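PDB 2XSU: catechol 1,2 dioxygenase from Acinetobacter radioresistens, which probably catalyses the iron(III)-dependent intradiol cleavage of catechol by O2 to cis,cis-muconate, an early step of the beta-ketoadipate pathway. Local coordinates for residues G41-F44 with Q45-D49; P117-V120 with G121-M125; N243-D247 with E248-D252. The protein carries 1 engineered substitution. One frame throughout, in Å; residues are numbered along the deposited sequence.

In the fold
Interaction 1 belongs to the N-terminal helical part of the chain, whereas interactions 2 and 3 both reach the mixed beta sheet of the dioxygenase domain. Interaction 1 is a largely buried turn of helix 30-49, held by backbone bonds and one apolar pair and facing the second subunit and bound lipid. Interaction 2 is a surface bend between two short strands, fastened by a serine hydroxyl. Interaction 3, partly buried, follows a strand of the same sheet and combines an Asx turn, a leucine wedge and a water bridge, with Asn-243 beside an iron ligand. The centres of interactions 1 and 2 lie about 52 Å apart, on opposite sides of the chain's centre.

Interaction 1: residues G41-F44 with Q45-D49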
ATOM      1  N   GLY A  41     -11.435 -11.521   0.521  1.00 10.94           N
ATOM      2  CA  GLY A  41     -11.957 -12.608   1.345  1.00 10.85           C
ATOM      3  C   GLY A  41     -10.893 -13.103   2.337  1.00 10.43           C
ATOM      4  O   GLY A  41     -11.177 -13.329   3.514  1.00 10.10           O
ATOM      5  N   ASP A  42      -9.648 -13.253   1.874  1.00 10.32           N
ATOM      6  CA  ASP A  42      -8.574 -13.686   2.767  1.00 10.67           C
ATOM      7  C   ASP A  42      -8.310 -12.658   3.864  1.00 10.22           C
ATOM      8  O   ASP A  42      -8.093 -13.031   5.013  1.00 11.63           O
ATOM      9  CB  ASP A  42      -7.275 -13.958   1.996  1.00 10.46           C
ATOM     10  CG  ASP A  42      -7.324 -15.240   1.117  1.00 13.60           C
ATOM     11  OD1 ASP A  42      -8.243 -16.083   1.214  1.00 15.22           O
ATOM     12  OD2 ASP A  42      -6.401 -15.361   0.275  1.00 15.85           O
ATOM     13  N   LEU A  43      -8.314 -11.367   3.506  1.00  9.56           N
ATOM     14  CA  LEU A  43      -8.080 -10.304   4.498  1.00  9.08           C
ATOM     15  C   LEU A  43      -9.175 -10.339   5.557  1.00  9.63           C
ATOM     16  O   LEU A  43      -8.885 -10.295   6.748  1.00 10.10           O
ATOM     17  CB  LEU A  43      -7.988  -8.934   3.837  1.00 10.28           C
ATOM     18  CG  LEU A  43      -7.849  -7.776   4.837  1.00 10.12           C
ATOM     19  CD1 LEU A  43      -6.569  -7.837   5.693  1.00 13.15           C
ATOM     20  CD2 LEU A  43      -7.871  -6.487   4.040  1.00 13.97           C
ATOM     21  N   PHE A  44     -10.429 -10.448   5.126  1.00  9.71           N
ATOM     22  CA  PHE A  44     -11.550 -10.491   6.069  1.00  9.62           C
ATOM     23  C   PHE A  44     -11.438 -11.696   7.012  1.00 10.38           C
ATOM     24  O   PHE A  44     -11.694 -11.577   8.203  1.00 11.09           O
ATOM     25  CB  PHE A  44     -12.896 -10.553   5.327  1.00 10.39           C
ATOM     26  CG  PHE A  44     -13.353  -9.255   4.700  1.00 11.12           C
ATOM     27  CD1 PHE A  44     -12.519  -8.134   4.571  1.00 10.46           C
ATOM     28  CD2 PHE A  44     -14.648  -9.175   4.183  1.00 11.21           C
ATOM     29  CE1 PHE A  44     -12.981  -6.956   3.938  1.00 13.95           C
ATOM     30  CE2 PHE A  44     -15.121  -7.980   3.560  1.00 10.91           C
ATOM     31  CZ  PHE A  44     -14.278  -6.887   3.438  1.00 12.16           C
ATOM     32  N   GLN A  45     -11.025 -12.844   6.472  1.00 10.46           N
ATOM     33  CA  GLN A  45     -10.885 -14.025   7.285  1.00 11.70           C
ATOM     34  C   GLN A  45      -9.725 -13.900   8.295  1.00 11.72           C
ATOM     35  O   GLN A  45      -9.828 -14.369   9.434  1.00 12.34           O
ATOM     36  CB  GLN A  45     -10.730 -15.261   6.408  1.00 11.19           C
ATOM     37  CG  GLN A  45     -10.716 -16.533   7.270  1.00 14.29           C
ATOM     38  CD  GLN A  45     -12.060 -16.863   7.876  1.00 23.69           C
ATOM     39  OE1 GLN A  45     -12.218 -16.865   9.101  1.00 28.87           O
ATOM     40  NE2 GLN A  45     -13.037 -17.170   7.024  1.00 24.84           N
ATOM     41  N   ALA A  46      -8.625 -13.261   7.888  1.00 10.88           N
ATOM     42  CA  ALA A  46      -7.541 -12.984   8.827  1.00 11.72           C
ATOM     43  C   ALA A  46      -7.991 -12.031   9.947  1.00 11.32           C
ATOM     44  O   ALA A  46      -7.620 -12.186  11.098  1.00 11.06           O
ATOM     45  CB  ALA A  46      -6.298 -12.421   8.078  1.00 12.41           C
ATOM     46  N   ILE A  47      -8.794 -11.024   9.583  1.00 11.21           N
ATOM     47  CA  ILE A  47      -9.342 -10.106  10.578  1.00 11.40           C
ATOM     48  C   ILE A  47     -10.186 -10.882  11.608  1.00 11.54           C
ATOM     49  O   ILE A  47     -10.062 -10.650  12.802  1.00 11.70           O
ATOM     50  CB  ILE A  47     -10.171  -8.988   9.898  1.00  9.56           C
ATOM     51  CG1 ILE A  47      -9.206  -7.987   9.256  1.00 11.38           C
ATOM     52  CG2 ILE A  47     -10.991  -8.178  10.933  1.00 11.92           C
ATOM     53  CD1 ILE A  47      -9.812  -7.049   8.207  1.00 11.48           C
ATOM     54  N   GLU A  48     -11.016 -11.814  11.139  1.00 11.53           N
ATOM     55  CA  GLU A  48     -11.802 -12.652  12.057  1.00 12.23           C
ATOM     56  C   GLU A  48     -10.898 -13.541  12.919  1.00 13.01           C
ATOM     57  O   GLU A  48     -11.023 -13.569  14.153  1.00 13.48           O
ATOM     58  CB  GLU A  48     -12.792 -13.531  11.311  1.00 13.45           C
ATOM     59  CG  GLU A  48     -13.864 -12.774  10.566  1.00 15.39           C
ATOM     60  CD  GLU A  48     -14.862 -12.079  11.498  1.00 18.99           C
ATOM     61  OE1 GLU A  48     -14.947 -12.418  12.703  1.00 19.52           O
ATOM     62  OE2 GLU A  48     -15.572 -11.185  10.995  1.00 19.05           O
ATOM     63  N   ASP A  49      -9.986 -14.262  12.265  1.00 13.02           N
ATOM     64  CA  ASP A  49      -9.196 -15.263  12.991  1.00 13.31           C
ATOM     65  C   ASP A  49      -8.300 -14.657  14.062  1.00 14.00           C
ATOM     66  O   ASP A  49      -8.120 -15.232  15.153  1.00 14.90           O
ATOM     67  CB  ASP A  49      -8.347 -16.116  12.046  1.00 12.95           C
ATOM     68  CG  ASP A  49      -9.161 -17.113  11.214  1.00 16.06           C
ATOM     69  OD1 ASP A  49     -10.335 -17.436  11.546  1.00 18.91           O
ATOM     70  OD2 ASP A  49      -8.621 -17.621  10.215  1.00 15.29           O
TER
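Gln-45 opens its half of the turn with its N 3.0 Å from Gly-41 O, a backbone hydrogen bond. Its CB lies near the same oxygen. Ala-46 follows, its N bonded to Asp-42 O at 2.9 Å, while its methyl sits beside the Asp-42 and Leu-43 oxygens. Ile-47 supplies the apolar side-chain pair of the turn. Its N binds Leu-43 O at 2.9 Å, and its CD1 reaches CG of Leu-43 at 4.0 Å, the two side chains crossing at a slant. The isobutyl group of Leu-43 extends with CG anti to the backbone N (chi1 176°), and Leu-43 also touches bound phosphatidylinositol-type lipid. Glu-48 N bonds to Phe-44 O at 3.0 Å, and its CG folds back to 3.4 Å from Phe-44 O. The Glu-48 carboxylate turns elsewhere, to N of His-6 in the N-terminal histidine tag and to Arg-89 of the second subunit, whose Tyr-85 stacks on the Phe-44 ring. Asp-49 closes the segment with a salt bridge to Arg-38 of that subunit. Four successive i-to-i+4 backbone bonds and an i, i+4 Leu-Ile pair mark a regular alpha helix, here the C-terminal part of helix 30-49 at the dimer interface.

Interaction 2: residues P117-V120 with G121-M125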
ATOM      1  N   PRO A 117      24.746   4.287 -20.181  1.00 14.92           N
ATOM      2  CA  PRO A 117      25.662   4.314 -21.323  1.00 15.40           C
ATOM      3  C   PRO A 117      25.978   2.906 -21.841  1.00 15.39           C
ATOM      4  O   PRO A 117      26.213   1.987 -21.027  1.00 15.20           O
ATOM      5  CB  PRO A 117      26.927   4.967 -20.745  1.00 15.94           C
ATOM      6  CG  PRO A 117      26.468   5.780 -19.622  1.00 15.65           C
ATOM      7  CD  PRO A 117      25.288   5.009 -19.019  1.00 16.12           C
ATOM      8  N   GLU A 118      25.983   2.732 -23.163  1.00 15.96           N
ATOM      9  CA  GLU A 118      26.281   1.459 -23.805  1.00 16.56           C
ATOM     10  C   GLU A 118      27.639   1.494 -24.513  1.00 16.98           C
ATOM     11  O   GLU A 118      27.964   2.483 -25.186  1.00 18.27           O
ATOM     12  CB  GLU A 118      25.188   1.119 -24.828  1.00 16.78           C
ATOM     13  CG  GLU A 118      25.332  -0.257 -25.478  1.00 18.73           C
ATOM     14  CD  GLU A 118      24.274  -0.519 -26.552  1.00 24.74           C
ATOM     15  OE1 GLU A 118      23.154  -0.944 -26.192  1.00 26.13           O
ATOM     16  OE2 GLU A 118      24.565  -0.284 -27.757  1.00 25.26           O
ATOM     17  N   SER A 119      28.396   0.399 -24.407  1.00 16.43           N
ATOM     18  CA  SER A 119      29.652   0.237 -25.135  1.00 16.42           C
ATOM     19  C   SER A 119      29.924  -1.233 -25.472  1.00 16.55           C
ATOM     20  O   SER A 119      29.273  -2.161 -24.942  1.00 17.86           O
ATOM     21  CB  SER A 119      30.793   0.848 -24.311  1.00 16.29           C
ATOM     22  OG  SER A 119      30.861   0.195 -23.055  1.00 15.69           O
ATOM     23  N   VAL A 120      30.872  -1.463 -26.374  1.00 16.00           N
ATOM     24  CA  VAL A 120      31.194  -2.804 -26.801  1.00 16.09           C
ATOM     25  C   VAL A 120      32.438  -3.347 -26.098  1.00 15.47           C
ATOM     26  O   VAL A 120      33.520  -2.720 -26.153  1.00 15.49           O
ATOM     27  CB  VAL A 120      31.409  -2.846 -28.334  1.00 17.42           C
ATOM     28  CG1 VAL A 120      31.866  -4.227 -28.745  1.00 16.58           C
ATOM     29  CG2 VAL A 120      30.119  -2.467 -29.039  1.00 18.76           C
ATOM     30  N   GLY A 121      32.275  -4.498 -25.423  1.00 14.73           N
ATOM     31  CA  GLY A 121      33.382  -5.259 -24.844  1.00 14.35           C
ATOM     32  C   GLY A 121      33.966  -4.782 -23.521  1.00 13.97           C
ATOM     33  O   GLY A 121      34.391  -5.598 -22.683  1.00 14.05           O
ATOM     34  N   PHE A 122      33.987  -3.468 -23.332  1.00 13.21           N
ATOM     35  CA  PHE A 122      34.605  -2.851 -22.155  1.00 13.44           C
ATOM     36  C   PHE A 122      33.845  -1.607 -21.714  1.00 13.32           C
ATOM     37  O   PHE A 122      33.405  -0.814 -22.564  1.00 13.15           O
ATOM     38  CB  PHE A 122      36.066  -2.457 -22.466  1.00 13.33           C
ATOM     39  CG  PHE A 122      36.745  -1.721 -21.348  1.00 12.59           C
ATOM     40  CD1 PHE A 122      37.500  -2.413 -20.396  1.00 13.17           C
ATOM     41  CD2 PHE A 122      36.622  -0.333 -21.236  1.00 17.30           C
ATOM     42  CE1 PHE A 122      38.106  -1.720 -19.329  1.00 14.84           C
ATOM     43  CE2 PHE A 122      37.215   0.360 -20.191  1.00 17.73           C
ATOM     44  CZ  PHE A 122      37.956  -0.331 -19.223  1.00 15.51           C
ATOM     45  N   ALA A 123      33.701  -1.403 -20.401  1.00 13.12           N
ATOM     46  CA  ALA A 123      33.193  -0.128 -19.886  1.00 12.83           C
ATOM     47  C   ALA A 123      33.871   0.191 -18.584  1.00 13.96           C
ATOM     48  O   ALA A 123      34.095  -0.722 -17.768  1.00 14.85           O
ATOM     49  CB  ALA A 123      31.708  -0.188 -19.640  1.00 13.52           C
ATOM     50  N   ARG A 124      34.176   1.461 -18.371  1.00 12.98           N
ATOM     51  CA  ARG A 124      34.514   1.915 -17.024  1.00 13.50           C
ATOM     52  C   ARG A 124      33.232   2.429 -16.385  1.00 12.27           C
ATOM     53  O   ARG A 124      32.567   3.287 -16.926  1.00 12.43           O
ATOM     54  CB  ARG A 124      35.618   2.985 -17.002  1.00 14.41           C
ATOM     55  CG  ARG A 124      35.858   3.471 -15.581  1.00 16.71           C
ATOM     56  CD  ARG A 124      37.132   4.265 -15.394  1.00 19.91           C
ATOM     57  NE  ARG A 124      37.253   4.670 -14.004  1.00 16.29           N
ATOM     58  CZ  ARG A 124      38.264   5.378 -13.508  1.00 19.26           C
ATOM     59  NH1 ARG A 124      39.273   5.768 -14.302  1.00 20.70           N
ATOM     60  NH2 ARG A 124      38.251   5.721 -12.233  1.00 17.16           N
ATOM     61  N   MET A 125      32.860   1.854 -15.230  1.00 12.01           N
ATOM     62  CA  MET A 125      31.572   2.153 -14.572  1.00 12.43           C
ATOM     63  C   MET A 125      31.582   3.361 -13.639  1.00 11.69           C
ATOM     64  O   MET A 125      30.532   3.965 -13.402  1.00 12.48           O
ATOM     65  CB  MET A 125      31.138   0.924 -13.770  1.00 11.15           C
ATOM     66  CG  MET A 125      30.924  -0.340 -14.624  1.00 10.87           C
ATOM     67  SD  MET A 125      30.287  -1.704 -13.601  1.00 13.33           S
ATOM     68  CE  MET A 125      28.693  -1.019 -13.140  1.00 13.67           C
TER
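Ser-119 OG donates to Phe-122 O at 2.8 Å, a short bond that ties together the two arms of a classic gamma turn centred on Gly-121. The hydroxyl approaches from above the carbonyl plane, 37° out of it. With chi1 at 59°, OG stands between the backbone N and the carbonyl carbon of its own residue, and this rotation swings it across the bend. The positive phi of Gly-121 is one that glycine adopts readily. Phe-122 N closes the turn on Val-120 O at 3.0 Å, though this bond is bent and weak. The strands before and after it, 118-120 and 122-124, run at 136° to each other. Rather than forming a hairpin, they divide their pairing: strand 118-120 runs parallel to 180-184, and strand 122-124 runs parallel to 190-196. Gly-121 sits at the junction, with backbone bonds to both Leu-184 and Val-192. The Phe-122 side chain points off the bend and packs on Val-192 and Leu-194, while Ala-123 lies against Ile-183. Val-120 CG1 touches Gly-121 N at 3.4 Å. Within the bend the Ala-123 methyl lies beside the serine hydroxyl, its CB 3.5 Å from Ser-119 OG.

Interaction 3: residues N243-D247 with E248-D252; sequences NIEGD and EYLWD
Asp-247 OD1 takes the N-H of Tyr-249 with its anti lone pair, OD1 to N 2.8 Å and nearly straight at 165°. Leu-250 N adds a second bond to the same residue, reaching the backbone Asp-247 O at 3.1 Å from well above the carbonyl plane. The other carboxylate oxygen, OD2, accepts from Ser-224 N, so this aspartate joins the loop to strand 221-231 just before the iron ligand His-225. Together the two bonds make an Asx turn laid over a type I beta turn, which follows the type II turn from Ile-244 to Asp-247 leading out of strand 238-244. CG anti to the backbone N (chi1 -178°) sends the isobutyl group of Leu-250 back toward the strand residues, where CD1 meets Asn-243 CB at 3.5 Å, and CD2 lies 3.4 Å from Glu-245 OE2, the glutamate crossing the leucine roughly at a right angle. Asn-243 lies beside His-225, their side chains about 4 Å apart. Farther out, one water spans the loop, donating to Glu-245 OE1 at 2.8 Å and accepting from Trp-251 NE1 at 3.0 Å, in the plane of the indole at its edge.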
ATOM      1  N   ASN A 243      27.500 -12.174  -5.346  1.00 11.80           N
ATOM      2  CA  ASN A 243      27.899 -11.692  -4.031  1.00 13.00           C
ATOM      3  C   ASN A 243      29.373 -11.976  -3.883  1.00 14.01           C
ATOM      4  O   ASN A 243      29.965 -12.686  -4.719  1.00 16.25           O
ATOM      5  CB  ASN A 243      27.166 -12.453  -2.942  1.00 14.41           C
ATOM      6  CG  ASN A 243      25.739 -12.071  -2.850  1.00 18.13           C
ATOM      7  OD1 ASN A 243      25.408 -10.969  -2.386  1.00 20.83           O
ATOM      8  ND2 ASN A 243      24.864 -12.949  -3.321  1.00 22.46           N
ATOM      9  N   ILE A 244      29.978 -11.342  -2.880  1.00 13.47           N
ATOM     10  CA  ILE A 244      31.430 -11.435  -2.707  1.00 13.35           C
ATOM     11  C   ILE A 244      31.731 -12.173  -1.425  1.00 13.80           C
ATOM     12  O   ILE A 244      31.231 -11.803  -0.342  1.00 14.06           O
ATOM     13  CB  ILE A 244      32.061 -10.024  -2.715  1.00 13.94           C
ATOM     14  CG1 ILE A 244      31.781  -9.343  -4.064  1.00 14.74           C
ATOM     15  CG2 ILE A 244      33.584 -10.112  -2.447  1.00 14.90           C
ATOM     16  CD1 ILE A 244      32.234  -7.923  -4.165  1.00 19.12           C
ATOM     17  N   GLU A 245      32.534 -13.235  -1.548  1.00 13.23           N
ATOM     18  CA  GLU A 245      32.934 -14.061  -0.415  1.00 13.92           C
ATOM     19  C   GLU A 245      33.641 -13.176   0.607  1.00 13.26           C
ATOM     20  O   GLU A 245      34.386 -12.261   0.239  1.00 13.42           O
ATOM     21  CB  GLU A 245      33.877 -15.176  -0.903  1.00 13.96           C
ATOM     22  CG  GLU A 245      34.161 -16.251   0.116  1.00 20.18           C
ATOM     23  CD  GLU A 245      32.912 -16.976   0.605  1.00 25.27           C
ATOM     24  OE1 GLU A 245      32.286 -17.709  -0.179  1.00 27.38           O
ATOM     25  OE2 GLU A 245      32.590 -16.827   1.806  1.00 32.72           O
ATOM     26  N   GLY A 246      33.352 -13.415   1.891  1.00 13.76           N
ATOM     27  CA  GLY A 246      33.973 -12.587   2.944  1.00 13.01           C
ATOM     28  C   GLY A 246      33.064 -11.588   3.639  1.00 12.85           C
ATOM     29  O   GLY A 246      33.457 -10.993   4.653  1.00 13.68           O
ATOM     30  N   ASP A 247      31.887 -11.364   3.062  1.00 12.34           N
ATOM     31  CA  ASP A 247      30.983 -10.364   3.613  1.00 11.09           C
ATOM     32  C   ASP A 247      30.280 -10.920   4.859  1.00 11.03           C
ATOM     33  O   ASP A 247      29.813 -12.058   4.871  1.00 11.11           O
ATOM     34  CB  ASP A 247      29.941  -9.966   2.553  1.00 11.22           C
ATOM     35  CG  ASP A 247      29.243  -8.661   2.882  1.00 12.08           C
ATOM     36  OD1 ASP A 247      28.481  -8.618   3.865  1.00 12.64           O
ATOM     37  OD2 ASP A 247      29.444  -7.671   2.142  1.00 11.64           O
ATOM     38  N   GLU A 248      30.220 -10.086   5.889  1.00 11.35           N
ATOM     39  CA  GLU A 248      29.497 -10.395   7.132  1.00 12.49           C
ATOM     40  C   GLU A 248      28.085 -10.923   6.857  1.00 11.56           C
ATOM     41  O   GLU A 248      27.606 -11.822   7.575  1.00 12.92           O
ATOM     42  CB  GLU A 248      29.433  -9.123   7.994  1.00 14.59           C
ATOM     43  CG  GLU A 248      28.679  -9.265   9.278  1.00 18.51           C
ATOM     44  CD  GLU A 248      28.620  -7.966  10.095  1.00 18.79           C
ATOM     45  OE1 GLU A 248      28.890  -6.853   9.562  1.00 20.77           O
ATOM     46  OE2 GLU A 248      28.251  -8.082  11.280  1.00 24.68           O
ATOM     47  N   TYR A 249      27.413 -10.333   5.871  1.00 11.45           N
ATOM     48  CA  TYR A 249      26.000 -10.676   5.630  1.00 10.71           C
ATOM     49  C   TYR A 249      25.780 -11.613   4.455  1.00 10.64           C
ATOM     50  O   TYR A 249      24.650 -11.735   3.936  1.00 10.39           O
ATOM     51  CB  TYR A 249      25.150  -9.415   5.452  1.00 11.56           C
ATOM     52  CG  TYR A 249      25.068  -8.615   6.717  1.00 12.61           C
ATOM     53  CD1 TYR A 249      24.232  -9.029   7.759  1.00 12.89           C
ATOM     54  CD2 TYR A 249      25.855  -7.490   6.880  1.00 17.12           C
ATOM     55  CE1 TYR A 249      24.181  -8.303   8.970  1.00 17.78           C
ATOM     56  CE2 TYR A 249      25.806  -6.747   8.084  1.00 20.48           C
ATOM     57  CZ  TYR A 249      24.983  -7.175   9.110  1.00 20.59           C
ATOM     58  OH  TYR A 249      24.930  -6.434  10.286  1.00 23.62           O
ATOM     59  N   LEU A 250      26.850 -12.270   3.992  1.00  9.51           N
ATOM     60  CA  LEU A 250      26.739 -13.134   2.825  1.00 10.69           C
ATOM     61  C   LEU A 250      25.585 -14.118   2.883  1.00 10.83           C
ATOM     62  O   LEU A 250      24.837 -14.241   1.911  1.00 12.03           O
ATOM     63  CB  LEU A 250      28.064 -13.883   2.567  1.00 10.24           C
ATOM     64  CG  LEU A 250      28.130 -14.800   1.343  1.00 10.66           C
ATOM     65  CD1 LEU A 250      28.008 -14.014   0.056  1.00 12.64           C
ATOM     66  CD2 LEU A 250      29.441 -15.569   1.317  1.00 11.29           C
ATOM     67  N   TRP A 251      25.460 -14.824   4.015  1.00 11.38           N
ATOM     68  CA  TRP A 251      24.412 -15.834   4.178  1.00 13.21           C
ATOM     69  C   TRP A 251      23.345 -15.383   5.196  1.00 13.72           C
ATOM     70  O   TRP A 251      22.616 -16.211   5.785  1.00 16.42           O
ATOM     71  CB  TRP A 251      25.066 -17.186   4.521  1.00 13.09           C
ATOM     72  CG  TRP A 251      25.827 -17.728   3.340  1.00 13.63           C
ATOM     73  CD1 TRP A 251      27.183 -17.789   3.192  1.00 14.17           C
ATOM     74  CD2 TRP A 251      25.260 -18.302   2.159  1.00 14.83           C
ATOM     75  NE1 TRP A 251      27.497 -18.360   1.972  1.00 15.65           N
ATOM     76  CE2 TRP A 251      26.334 -18.678   1.317  1.00 15.64           C
ATOM     77  CE3 TRP A 251      23.947 -18.516   1.719  1.00 16.72           C
ATOM     78  CZ2 TRP A 251      26.140 -19.277   0.068  1.00 17.56           C
ATOM     79  CZ3 TRP A 251      23.752 -19.129   0.461  1.00 18.87           C
ATOM     80  CH2 TRP A 251      24.848 -19.489  -0.342  1.00 17.62           C
ATOM     81  N   ASP A 252      23.237 -14.058   5.359  1.00 13.44           N
ATOM     82  CA  ASP A 252      22.285 -13.411   6.279  1.00 13.88           C
ATOM     83  C   ASP A 252      21.744 -12.142   5.574  1.00 12.85           C
ATOM     84  O   ASP A 252      21.602 -11.088   6.194  1.00 14.00           O
ATOM     85  CB  ASP A 252      23.000 -13.043   7.588  1.00 14.67           C
ATOM     86  CG  ASP A 252      22.063 -12.606   8.722  1.00 19.69           C
ATOM     87  OD1 ASP A 252      20.874 -12.999   8.777  1.00 25.79           O
ATOM     88  OD2 ASP A 252      22.568 -11.866   9.600  1.00 26.17           O
TER
HETATM   89  O   HOH W   1      30.251 -19.141   1.207  1.00 27.63           O